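Local coordinates for protein putative rRNA methylase (Clostridium thermocellum ATCC 27405, PDB 3EEY) that binds S-adenosylmethionine and probably works as a methyltransferase, perhaps one that modifies ribosomal RNA, at residues Q56-A59 / I60-T64; H83-M86 / D87-I90; T118-A121 / L122-M126. One frame throughout, in Å; residues are numbered along the deposited sequence.

Contact 1 (Q56-A59 / I60-T64). With SAM (S-adenosylmethionine), chain K.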
ATOM      1  N   GLN A  56     -28.627   2.344  10.988  1.00 69.51           N
ATOM      2  CA  GLN A  56     -29.816   2.709  10.220  1.00 73.84           C
ATOM      3  C   GLN A  56     -30.655   1.487   9.863  1.00 78.78           C
ATOM      4  O   GLN A  56     -30.109   0.435   9.525  1.00 78.23           O
ATOM      5  CB  GLN A  56     -29.427   3.464   8.948  1.00 70.31           C
ATOM      6  CG  GLN A  56     -28.792   4.830   9.190  1.00 75.41           C
ATOM      7  CD  GLN A  56     -28.592   5.628   7.910  1.00 77.37           C
ATOM      8  OE1 GLN A  56     -29.523   5.817   7.128  1.00 87.06           O
ATOM      9  NE2 GLN A  56     -27.371   6.111   7.698  1.00 77.08           N
ATOM     10  N   ASP A  57     -31.978   1.642   9.948  1.00 83.86           N
ATOM     11  CA  ASP A  57     -32.937   0.592   9.590  1.00 87.60           C
ATOM     12  C   ASP A  57     -32.960   0.339   8.087  1.00 87.60           C
ATOM     13  O   ASP A  57     -33.168  -0.795   7.646  1.00 86.57           O
ATOM     14  CB  ASP A  57     -34.347   0.961  10.064  1.00 91.07           C
ATOM     15  CG  ASP A  57     -34.541   0.750  11.554  1.00 99.54           C
ATOM     16  OD1 ASP A  57     -34.278  -0.367  12.050  1.00104.63           O
ATOM     17  OD2 ASP A  57     -34.976   1.705  12.229  1.00105.70           O
ATOM     18  N   LYS A  58     -32.749   1.410   7.322  1.00 87.49           N
ATOM     19  CA  LYS A  58     -32.690   1.373   5.860  1.00 88.97           C
ATOM     20  C   LYS A  58     -31.501   0.537   5.383  1.00 84.29           C
ATOM     21  O   LYS A  58     -31.610  -0.225   4.422  1.00 85.74           O
ATOM     22  CB  LYS A  58     -32.603   2.802   5.312  1.00 86.88           C
ATOM     23  CG  LYS A  58     -32.609   2.920   3.796  1.00 95.44           C
ATOM     24  CD  LYS A  58     -32.399   4.366   3.354  1.00 98.28           C
ATOM     25  CE  LYS A  58     -32.053   4.467   1.871  1.00105.03           C
ATOM     26  NZ  LYS A  58     -33.172   4.045   0.981  1.00106.75           N
ATOM     27  N   ALA A  59     -30.376   0.679   6.075  1.00 79.11           N
ATOM     28  CA  ALA A  59     -29.155  -0.043   5.741  1.00 74.46           C
ATOM     29  C   ALA A  59     -29.204  -1.530   6.096  1.00 73.58           C
ATOM     30  O   ALA A  59     -28.665  -2.356   5.358  1.00 74.60           O
ATOM     31  CB  ALA A  59     -27.966   0.619   6.396  1.00 74.63           C
ATOM     32  N   ILE A  60     -29.842  -1.866   7.217  1.00 71.24           N
ATOM     33  CA  ILE A  60     -30.027  -3.264   7.626  1.00 66.68           C
ATOM     34  C   ILE A  60     -30.956  -4.000   6.650  1.00 66.29           C
ATOM     35  O   ILE A  60     -30.697  -5.151   6.293  1.00 62.36           O
ATOM     36  CB  ILE A  60     -30.519  -3.376   9.115  1.00 64.26           C
ATOM     37  CG1 ILE A  60     -29.469  -2.817  10.092  1.00 64.17           C
ATOM     38  CG2 ILE A  60     -30.887  -4.820   9.499  1.00 65.09           C
ATOM     39  CD1 ILE A  60     -28.168  -3.633  10.214  1.00 53.71           C
ATOM     40  N   ALA A  61     -32.004  -3.310   6.197  1.00 68.14           N
ATOM     41  CA  ALA A  61     -32.995  -3.876   5.278  1.00 70.54           C
ATOM     42  C   ALA A  61     -32.421  -4.124   3.882  1.00 69.26           C
ATOM     43  O   ALA A  61     -32.686  -5.161   3.271  1.00 69.27           O
ATOM     44  CB  ALA A  61     -34.223  -2.978   5.200  1.00 72.22           C
ATOM     45  N   ASN A  62     -31.634  -3.169   3.394  1.00 64.80           N
ATOM     46  CA  ASN A  62     -30.948  -3.292   2.109  1.00 67.72           C
ATOM     47  C   ASN A  62     -29.880  -4.386   2.084  1.00 64.79           C
ATOM     48  O   ASN A  62     -29.701  -5.060   1.070  1.00 64.01           O
ATOM     49  CB  ASN A  62     -30.329  -1.955   1.701  1.00 69.46           C
ATOM     50  CG  ASN A  62     -31.367  -0.928   1.284  1.00 74.16           C
ATOM     51  OD1 ASN A  62     -32.571  -1.202   1.275  1.00 77.96           O
ATOM     52  ND2 ASN A  62     -30.905   0.264   0.932  1.00 66.12           N
ATOM     53  N   THR A  63     -29.180  -4.547   3.204  1.00 59.48           N
ATOM     54  CA  THR A  63     -28.197  -5.613   3.382  1.00 53.92           C
ATOM     55  C   THR A  63     -28.877  -6.982   3.480  1.00 57.24           C
ATOM     56  O   THR A  63     -28.377  -7.957   2.913  1.00 57.43           O
ATOM     57  CB  THR A  63     -27.277  -5.327   4.606  1.00 51.01           C
ATOM     58  OG1 THR A  63     -26.630  -4.059   4.427  1.00 42.12           O
ATOM     59  CG2 THR A  63     -26.210  -6.389   4.774  1.00 40.55           C
ATOM     60  N   THR A  64     -30.020  -7.037   4.171  1.00 57.77           N
ATOM     61  CA  THR A  64     -30.825  -8.258   4.286  1.00 63.97           C
ATOM     62  C   THR A  64     -31.316  -8.694   2.912  1.00 60.94           C
ATOM     63  O   THR A  64     -31.251  -9.872   2.577  1.00 61.41           O
ATOM     64  CB  THR A  64     -32.046  -8.079   5.237  1.00 62.67           C
ATOM     65  OG1 THR A  64     -31.640  -7.414   6.437  1.00 66.38           O
ATOM     66  CG2 THR A  64     -32.664  -9.432   5.602  1.00 64.99           C
TER
HETATM   67  N   SAM K 300     -19.528  -0.869   3.121  1.00 55.01           N
HETATM   68  CA  SAM K 300     -20.751  -0.058   2.826  1.00 64.02           C
HETATM   69  C   SAM K 300     -21.418  -0.477   1.514  1.00 62.82           C
HETATM   70  O   SAM K 300     -22.208   0.260   0.913  1.00 62.55           O
HETATM   71  OXT SAM K 300     -21.186  -1.584   1.030  1.00 68.37           O
HETATM   72  CB  SAM K 300     -20.429   1.431   2.868  1.00 60.84           C
HETATM   73  CG  SAM K 300     -20.485   2.001   4.282  1.00 54.72           C
HETATM   74  SD  SAM K 300     -21.056   3.721   4.350  1.00 40.18           S
HETATM   75  CE  SAM K 300     -19.600   4.576   3.685  1.00 61.42           C
HETATM   76  C5' SAM K 300     -20.950   4.029   6.134  1.00 51.26           C
HETATM   77  C4' SAM K 300     -22.052   3.271   6.880  1.00 50.71           C
HETATM   78  O4' SAM K 300     -21.766   3.181   8.263  1.00 46.78           O
HETATM   79  C3' SAM K 300     -23.416   3.947   6.748  1.00 52.41           C
HETATM   80  O3' SAM K 300     -24.350   2.986   6.313  1.00 47.92           O
HETATM   81  C2' SAM K 300     -23.745   4.435   8.145  1.00 53.28           C
HETATM   82  O2' SAM K 300     -25.129   4.388   8.439  1.00 46.74           O
HETATM   83  C1' SAM K 300     -22.941   3.462   9.000  1.00 44.92           C
HETATM   84  N9  SAM K 300     -22.614   3.977  10.344  1.00 44.64           N
HETATM   85  C8  SAM K 300     -22.519   5.283  10.766  1.00 39.33           C
HETATM   86  N7  SAM K 300     -22.201   5.281  12.085  1.00 41.58           N
HETATM   87  C5  SAM K 300     -22.096   3.995  12.500  1.00 36.22           C
HETATM   88  C6  SAM K 300     -21.803   3.409  13.727  1.00 31.10           C
HETATM   89  N6  SAM K 300     -21.540   4.138  14.809  1.00 42.74           N
HETATM   90  N1  SAM K 300     -21.789   2.035  13.820  1.00 46.60           N
HETATM   91  C2  SAM K 300     -22.058   1.230  12.734  1.00 30.90           C
HETATM   92  N3  SAM K 300     -22.336   1.817  11.526  1.00 39.95           N
HETATM   93  C4  SAM K 300     -22.359   3.170  11.413  1.00 33.83           C
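Q56 and I60 meet across the first turn of helix 57-69, where Q56 stands at the N-cap position and its backbone O accepts the I60 N-H. The same carbonyl is brushed by I60 CG1 at 3.4 Å from Q56 O. The Q56 side chain leaves this turn for the cofactor. From CB the chain sets off with CG on the side of the backbone N, anti to the carbonyl carbon (chi1 -66°), and continues extended. CG passes O2' of S-adenosylmethionine at 3.8 Å and CD lies at a similar range. At the tip NE2 gives the ribose oxygen a hydrogen bond, Q56 NE2 to SAM O2' being 2.9 Å, with a rather bent N-H...O angle of 131°. The Q56 backbone N is bonded to D54 OD1, which also binds the cofactor, so main chain and side chain of one residue serve the same site.

Farther along, A59 O is gripped twice by T63, whose N is 3.1 Å and whose OG1 is 2.8 Å from A59 O. The two donors reach this oxygen from opposite faces of its carbonyl plane, and the T63 hydroxyl thus donates within its own helix. N62 bends back over the preceding turn, its CG 3.2 Å from K58 O, while the N62 backbone N bonds that oxygen. A59 touches D54, and T63 packs on L78. A ribose-binding side chain just beyond strand 49-53, at the start of the following helix, fits the beta-alpha-beta unit of a Rossmann-like methyltransferase.

Contact 2 (H83-M86 / D87-I90). With SAM (S-adenosylmethionine), chain K.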
ATOM      1  N   HIS A  83     -20.980   0.053  15.783  1.00 38.17           N
ATOM      2  CA  HIS A  83     -19.801  -0.807  15.747  1.00 34.18           C
ATOM      3  C   HIS A  83     -18.919  -0.638  16.978  1.00 36.86           C
ATOM      4  O   HIS A  83     -18.155  -1.539  17.316  1.00 36.38           O
ATOM      5  CB  HIS A  83     -18.979  -0.632  14.451  1.00 37.83           C
ATOM      6  CG  HIS A  83     -18.780   0.793  14.016  1.00 34.77           C
ATOM      7  ND1 HIS A  83     -18.799   1.164  12.690  1.00 35.50           N
ATOM      8  CD2 HIS A  83     -18.550   1.931  14.717  1.00 39.75           C
ATOM      9  CE1 HIS A  83     -18.585   2.466  12.592  1.00 41.75           C
ATOM     10  NE2 HIS A  83     -18.434   2.956  13.808  1.00 31.17           N
ATOM     11  N   GLN A  84     -19.039   0.508  17.647  1.00 33.41           N
ATOM     12  CA  GLN A  84     -18.383   0.739  18.941  1.00 42.37           C
ATOM     13  C   GLN A  84     -18.814  -0.255  20.026  1.00 41.85           C
ATOM     14  O   GLN A  84     -18.123  -0.419  21.026  1.00 45.21           O
ATOM     15  CB  GLN A  84     -18.600   2.185  19.415  1.00 37.53           C
ATOM     16  CG  GLN A  84     -20.025   2.551  19.808  1.00 35.47           C
ATOM     17  CD  GLN A  84     -20.850   3.086  18.650  1.00 47.60           C
ATOM     18  OE1 GLN A  84     -20.566   2.811  17.484  1.00 47.70           O
ATOM     19  NE2 GLN A  84     -21.883   3.849  18.971  1.00 39.41           N
ATOM     20  N   ASN A  85     -19.943  -0.930  19.804  1.00 41.52           N
ATOM     21  CA  ASN A  85     -20.480  -1.904  20.748  1.00 46.46           C
ATOM     22  C   ASN A  85     -20.311  -3.348  20.281  1.00 47.32           C
ATOM     23  O   ASN A  85     -21.028  -4.229  20.758  1.00 48.65           O
ATOM     24  CB  ASN A  85     -21.970  -1.636  21.001  1.00 34.75           C
ATOM     25  CG  ASN A  85     -22.241  -0.253  21.558  1.00 42.14           C
ATOM     26  OD1 ASN A  85     -21.583   0.200  22.498  1.00 44.84           O
ATOM     27  ND2 ASN A  85     -23.236   0.422  20.992  1.00 34.27           N
ATOM     28  N   MET A  86     -19.366  -3.586  19.365  1.00 43.32           N
ATOM     29  CA  MET A  86     -19.203  -4.901  18.728  1.00 38.65           C
ATOM     30  C   MET A  86     -18.801  -6.015  19.700  1.00 43.94           C
ATOM     31  O   MET A  86     -19.059  -7.195  19.444  1.00 40.71           O
ATOM     32  CB  MET A  86     -18.281  -4.846  17.479  1.00 39.37           C
ATOM     33  CG  MET A  86     -16.768  -4.780  17.726  1.00 33.12           C
ATOM     34  SD  MET A  86     -15.703  -5.029  16.276  1.00 20.17           S
ATOM     35  CE  MET A  86     -16.232  -3.654  15.255  1.00 20.77           C
ATOM     36  N   ASP A  87     -18.195  -5.627  20.822  1.00 44.80           N
ATOM     37  CA  ASP A  87     -17.747  -6.569  21.856  1.00 49.25           C
ATOM     38  C   ASP A  87     -18.894  -7.201  22.657  1.00 49.54           C
ATOM     39  O   ASP A  87     -18.713  -8.241  23.293  1.00 55.21           O
ATOM     40  CB  ASP A  87     -16.749  -5.892  22.803  1.00 46.61           C
ATOM     41  CG  ASP A  87     -17.317  -4.649  23.474  1.00 53.35           C
ATOM     42  OD1 ASP A  87     -18.114  -3.915  22.849  1.00 52.22           O
ATOM     43  OD2 ASP A  87     -16.950  -4.390  24.636  1.00 63.29           O
ATOM     44  N   LYS A  88     -20.065  -6.569  22.621  1.00 46.02           N
ATOM     45  CA  LYS A  88     -21.276  -7.095  23.261  1.00 52.87           C
ATOM     46  C   LYS A  88     -21.874  -8.294  22.515  1.00 53.93           C
ATOM     47  O   LYS A  88     -22.676  -9.042  23.076  1.00 51.51           O
ATOM     48  CB  LYS A  88     -22.338  -5.997  23.386  1.00 48.32           C
ATOM     49  CG  LYS A  88     -21.968  -4.878  24.345  1.00 53.14           C
ATOM     50  CD  LYS A  88     -22.995  -3.767  24.349  1.00 48.44           C
ATOM     51  CE  LYS A  88     -22.521  -2.628  25.227  1.00 62.31           C
ATOM     52  NZ  LYS A  88     -23.374  -1.418  25.107  1.00 69.27           N
ATOM     53  N   TYR A  89     -21.478  -8.474  21.258  1.00 47.13           N
ATOM     54  CA  TYR A  89     -22.112  -9.454  20.395  1.00 45.88           C
ATOM     55  C   TYR A  89     -21.146 -10.540  19.964  1.00 48.08           C
ATOM     56  O   TYR A  89     -21.560 -11.618  19.537  1.00 53.60           O
ATOM     57  CB  TYR A  89     -22.699  -8.759  19.170  1.00 43.27           C
ATOM     58  CG  TYR A  89     -23.697  -7.672  19.489  1.00 42.80           C
ATOM     59  CD1 TYR A  89     -25.058  -7.963  19.621  1.00 43.11           C
ATOM     60  CD2 TYR A  89     -23.289  -6.346  19.638  1.00 40.13           C
ATOM     61  CE1 TYR A  89     -25.986  -6.957  19.905  1.00 44.88           C
ATOM     62  CE2 TYR A  89     -24.208  -5.334  19.924  1.00 48.21           C
ATOM     63  CZ  TYR A  89     -25.552  -5.651  20.059  1.00 48.74           C
ATOM     64  OH  TYR A  89     -26.463  -4.660  20.327  1.00 46.27           O
ATOM     65  N   ILE A  90     -19.852 -10.246  20.071  1.00 51.52           N
ATOM     66  CA  ILE A  90     -18.799 -11.151  19.618  1.00 50.82           C
ATOM     67  C   ILE A  90     -17.882 -11.491  20.798  1.00 56.43           C
ATOM     68  O   ILE A  90     -17.455 -10.596  21.532  1.00 56.24           O
ATOM     69  CB  ILE A  90     -17.987 -10.529  18.438  1.00 45.23           C
ATOM     70  CG1 ILE A  90     -18.936 -10.012  17.347  1.00 48.32           C
ATOM     71  CG2 ILE A  90     -17.002 -11.545  17.851  1.00 42.71           C
ATOM     72  CD1 ILE A  90     -18.337  -9.005  16.389  1.00 51.17           C
TER
HETATM   73  N   SAM K 300     -19.528  -0.869   3.121  1.00 55.01           N
HETATM   74  CA  SAM K 300     -20.751  -0.058   2.826  1.00 64.02           C
HETATM   75  C   SAM K 300     -21.418  -0.477   1.514  1.00 62.82           C
HETATM   76  O   SAM K 300     -22.208   0.260   0.913  1.00 62.55           O
HETATM   77  OXT SAM K 300     -21.186  -1.584   1.030  1.00 68.37           O
HETATM   78  CB  SAM K 300     -20.429   1.431   2.868  1.00 60.84           C
HETATM   79  CG  SAM K 300     -20.485   2.001   4.282  1.00 54.72           C
HETATM   80  SD  SAM K 300     -21.056   3.721   4.350  1.00 40.18           S
HETATM   81  CE  SAM K 300     -19.600   4.576   3.685  1.00 61.42           C
HETATM   82  C5' SAM K 300     -20.950   4.029   6.134  1.00 51.26           C
HETATM   83  C4' SAM K 300     -22.052   3.271   6.880  1.00 50.71           C
HETATM   84  O4' SAM K 300     -21.766   3.181   8.263  1.00 46.78           O
HETATM   85  C3' SAM K 300     -23.416   3.947   6.748  1.00 52.41           C
HETATM   86  O3' SAM K 300     -24.350   2.986   6.313  1.00 47.92           O
HETATM   87  C2' SAM K 300     -23.745   4.435   8.145  1.00 53.28           C
HETATM   88  O2' SAM K 300     -25.129   4.388   8.439  1.00 46.74           O
HETATM   89  C1' SAM K 300     -22.941   3.462   9.000  1.00 44.92           C
HETATM   90  N9  SAM K 300     -22.614   3.977  10.344  1.00 44.64           N
HETATM   91  C8  SAM K 300     -22.519   5.283  10.766  1.00 39.33           C
HETATM   92  N7  SAM K 300     -22.201   5.281  12.085  1.00 41.58           N
HETATM   93  C5  SAM K 300     -22.096   3.995  12.500  1.00 36.22           C
HETATM   94  C6  SAM K 300     -21.803   3.409  13.727  1.00 31.10           C
HETATM   95  N6  SAM K 300     -21.540   4.138  14.809  1.00 42.74           N
HETATM   96  N1  SAM K 300     -21.789   2.035  13.820  1.00 46.60           N
HETATM   97  C2  SAM K 300     -22.058   1.230  12.734  1.00 30.90           C
HETATM   98  N3  SAM K 300     -22.336   1.817  11.526  1.00 39.95           N
HETATM   99  C4  SAM K 300     -22.359   3.170  11.413  1.00 33.83           C
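The Y89 ring turns its edge to the preceding backbone, with N85 O and M86 O both near the ring plane and Y89 CD2 3.3 Å from N85 O. The other flat group, the H83 imidazole, lies face on against the adenine of S-adenosylmethionine, the two planes nearly parallel and SAM N1 3.2 Å above the centre of the imidazole ring. At the edge of the H83 ring ND1 is bonded to A29 O, which fixes the rotation of the ring, and F99 meets it with planes at about 60°.

Around the chain turn, K88 N bonds N85 O at 3.1 Å in the i to i+3 pattern of a 3-10 turn. M86 O receives Y89 N and, weakly, I90 N. N85 and K88 run side by side, yet the lysine tip stays at a loose 3.6 Å between N85 OD1 and K88 NZ. The stronger polar partner of N85 is D81, whose carboxylate takes hydrogen bonds with both N85 ND2 and the Y89 hydroxyl. On the apolar side of the turn, M86 CB and I90 CD1 make a loose contact, and both side chains pack on F53.

The adenine edge is read by two bonds. H83 N donates to SAM N1 over 2.9 Å, and SAM N6 donates to Q84 OE1 over 3.1 Å at an almost straight 171°. The Q84 chain bends sharply at chi2 (-90°), which brings its amide oxygen back to the amino group. One donor facing N1 and one acceptor facing N6 match the pattern of adenine, a pairing consistent with selection of this base.

Contact 3 (T118-A121 / L122-M126)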
ATOM      1  N   THR A 118     -15.820   5.668  15.969  1.00 40.15           N
ATOM      2  CA  THR A 118     -14.925   4.946  15.056  1.00 35.41           C
ATOM      3  C   THR A 118     -13.675   4.487  15.795  1.00 35.40           C
ATOM      4  O   THR A 118     -13.304   3.313  15.709  1.00 27.00           O
ATOM      5  CB  THR A 118     -14.541   5.784  13.821  1.00 38.45           C
ATOM      6  OG1 THR A 118     -15.727   6.171  13.114  1.00 41.97           O
ATOM      7  CG2 THR A 118     -13.641   4.983  12.883  1.00 42.63           C
ATOM      8  N   ILE A 119     -13.058   5.408  16.541  1.00 28.67           N
ATOM      9  CA  ILE A 119     -11.894   5.102  17.382  1.00 31.60           C
ATOM     10  C   ILE A 119     -12.208   4.004  18.420  1.00 32.14           C
ATOM     11  O   ILE A 119     -11.421   3.073  18.605  1.00 40.45           O
ATOM     12  CB  ILE A 119     -11.319   6.406  18.039  1.00 31.13           C
ATOM     13  CG1 ILE A 119     -10.596   7.249  16.986  1.00 32.23           C
ATOM     14  CG2 ILE A 119     -10.364   6.088  19.177  1.00 28.15           C
ATOM     15  CD1 ILE A 119     -10.496   8.721  17.313  1.00 35.36           C
ATOM     16  N   GLN A 120     -13.364   4.115  19.074  1.00 35.84           N
ATOM     17  CA  GLN A 120     -13.862   3.078  19.984  1.00 35.18           C
ATOM     18  C   GLN A 120     -13.980   1.714  19.308  1.00 34.16           C
ATOM     19  O   GLN A 120     -13.463   0.726  19.829  1.00 32.25           O
ATOM     20  CB  GLN A 120     -15.239   3.446  20.521  1.00 42.94           C
ATOM     21  CG  GLN A 120     -15.264   4.274  21.765  1.00 59.40           C
ATOM     22  CD  GLN A 120     -16.642   4.274  22.370  1.00 70.41           C
ATOM     23  OE1 GLN A 120     -17.089   3.259  22.912  1.00 70.05           O
ATOM     24  NE2 GLN A 120     -17.340   5.404  22.259  1.00 66.28           N
ATOM     25  N   ALA A 121     -14.664   1.669  18.159  1.00 29.25           N
ATOM     26  CA  ALA A 121     -14.828   0.423  17.383  1.00 29.42           C
ATOM     27  C   ALA A 121     -13.507  -0.154  16.922  1.00 35.98           C
ATOM     28  O   ALA A 121     -13.341  -1.376  16.918  1.00 38.20           O
ATOM     29  CB  ALA A 121     -15.714   0.642  16.201  1.00 29.57           C
ATOM     30  N   LEU A 122     -12.575   0.721  16.530  1.00 34.04           N
ATOM     31  CA  LEU A 122     -11.229   0.289  16.153  1.00 33.24           C
ATOM     32  C   LEU A 122     -10.478  -0.368  17.310  1.00 29.55           C
ATOM     33  O   LEU A 122      -9.797  -1.358  17.100  1.00 33.01           O
ATOM     34  CB  LEU A 122     -10.412   1.438  15.566  1.00 33.54           C
ATOM     35  CG  LEU A 122     -10.753   1.882  14.145  1.00 35.42           C
ATOM     36  CD1 LEU A 122     -10.140   3.245  13.860  1.00 35.89           C
ATOM     37  CD2 LEU A 122     -10.309   0.854  13.122  1.00 29.88           C
ATOM     38  N   SER A 123     -10.611   0.180  18.516  1.00 33.53           N
ATOM     39  CA  SER A 123     -10.040  -0.447  19.724  1.00 40.66           C
ATOM     40  C   SER A 123     -10.652  -1.818  19.990  1.00 40.00           C
ATOM     41  O   SER A 123      -9.933  -2.767  20.312  1.00 44.04           O
ATOM     42  CB  SER A 123     -10.252   0.428  20.962  1.00 34.88           C
ATOM     43  OG  SER A 123     -10.105   1.800  20.648  1.00 56.59           O
ATOM     44  N   LYS A 124     -11.978  -1.904  19.858  1.00 42.27           N
ATOM     45  CA  LYS A 124     -12.720  -3.147  20.073  1.00 38.35           C
ATOM     46  C   LYS A 124     -12.329  -4.193  19.039  1.00 42.22           C
ATOM     47  O   LYS A 124     -12.105  -5.357  19.382  1.00 42.43           O
ATOM     48  CB  LYS A 124     -14.241  -2.906  20.033  1.00 45.02           C
ATOM     49  CG  LYS A 124     -14.818  -1.987  21.123  1.00 44.13           C
ATOM     50  CD  LYS A 124     -14.262  -2.294  22.515  1.00 61.16           C
ATOM     51  CE  LYS A 124     -15.094  -1.698  23.653  1.00 62.59           C
ATOM     52  NZ  LYS A 124     -15.973  -0.559  23.264  1.00 74.73           N
ATOM     53  N   ALA A 125     -12.239  -3.768  17.782  1.00 40.83           N
ATOM     54  CA  ALA A 125     -11.828  -4.643  16.690  1.00 33.44           C
ATOM     55  C   ALA A 125     -10.396  -5.131  16.877  1.00 39.15           C
ATOM     56  O   ALA A 125     -10.110  -6.299  16.621  1.00 33.66           O
ATOM     57  CB  ALA A 125     -11.980  -3.942  15.355  1.00 33.28           C
ATOM     58  N   MET A 126      -9.506  -4.235  17.318  1.00 42.72           N
ATOM     59  CA  MET A 126      -8.104  -4.597  17.581  1.00 40.19           C
ATOM     60  C   MET A 126      -7.974  -5.623  18.714  1.00 42.37           C
ATOM     61  O   MET A 126      -7.133  -6.514  18.638  1.00 50.36           O
ATOM     62  CB  MET A 126      -7.228  -3.357  17.836  1.00 41.78           C
ATOM     63  CG  MET A 126      -6.674  -2.687  16.571  1.00 45.10           C
ATOM     64  SD  MET A 126      -5.527  -1.292  16.782  1.00 27.58           S
ATOM     65  CE  MET A 126      -6.674   0.027  17.130  1.00 30.49           C
TER
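T118 and L122, one turn apart on helix 115-128, are joined both through the backbone and through their side chains. Four main-chain bonds run between the two segments, from L122, S123, K124 and A125 back to T118, I119, Q120 and A121; the first spans 2.8 Å from L122 N to T118 O. One carbonyl takes a second donor: S123 OG lies 2.7 Å from I119 O and approaches it from the face opposite to that used by S123 N. The hydroxyl can fold back because OG sits beside its own backbone N, anti to the carbonyl carbon, with chi1 at -38°.

Apolar contact is concentrated on the side turned to the sheet. T118 and L122 point the same way, and T118 CG2 touches L122 CD1 at 4.0 Å, while L122 CG settles 3.3 Å from T118 O. Beyond the two segments, L122 packs on I135 and V137, A125 on V97 and I135, and the small A121 on F99 and H83, while on another flank I119, S123 and M126 meet F156 of helix 148-157.

Polar side chains close the account. Q120 and K124 lie alongside each other, but Q120 OE1 and K124 NZ remain 4.0 Å apart. K124 CG passes over the preceding turn at 3.3 Å from Q120 O, and the chain is bent at chi2. The K124 ammonium is bonded instead to Q84 O, and T118 OG1 is engaged by R114 O and E149 OE2. With its buried face on the sheet, the helix forms the connection of a beta-alpha-beta crossover between parallel strands 94-101 and 133-139, as in the Rossmann-like methyltransferase fold.

Overall arrangement
Contacts 1 and 2 hold different parts of one S-adenosylmethionine, ribose and adenine respectively, with centres about 18 Å apart and no direct touch. Contact 3 sits nearest the centre of the chain, about 10 Å away, and has the most buried residues; contact 1, at about 17 Å, is the most peripheral and exposes much of its helix. The regular helical bonding of contacts 1 and 3, each with a hydroxyl sharing a carbonyl, gives way in contact 2 to a tight 3-10 turn. Contact 3 packs directly against contact 2 through A121 and K124, and so adjoins the cofactor site through H83 and Q84.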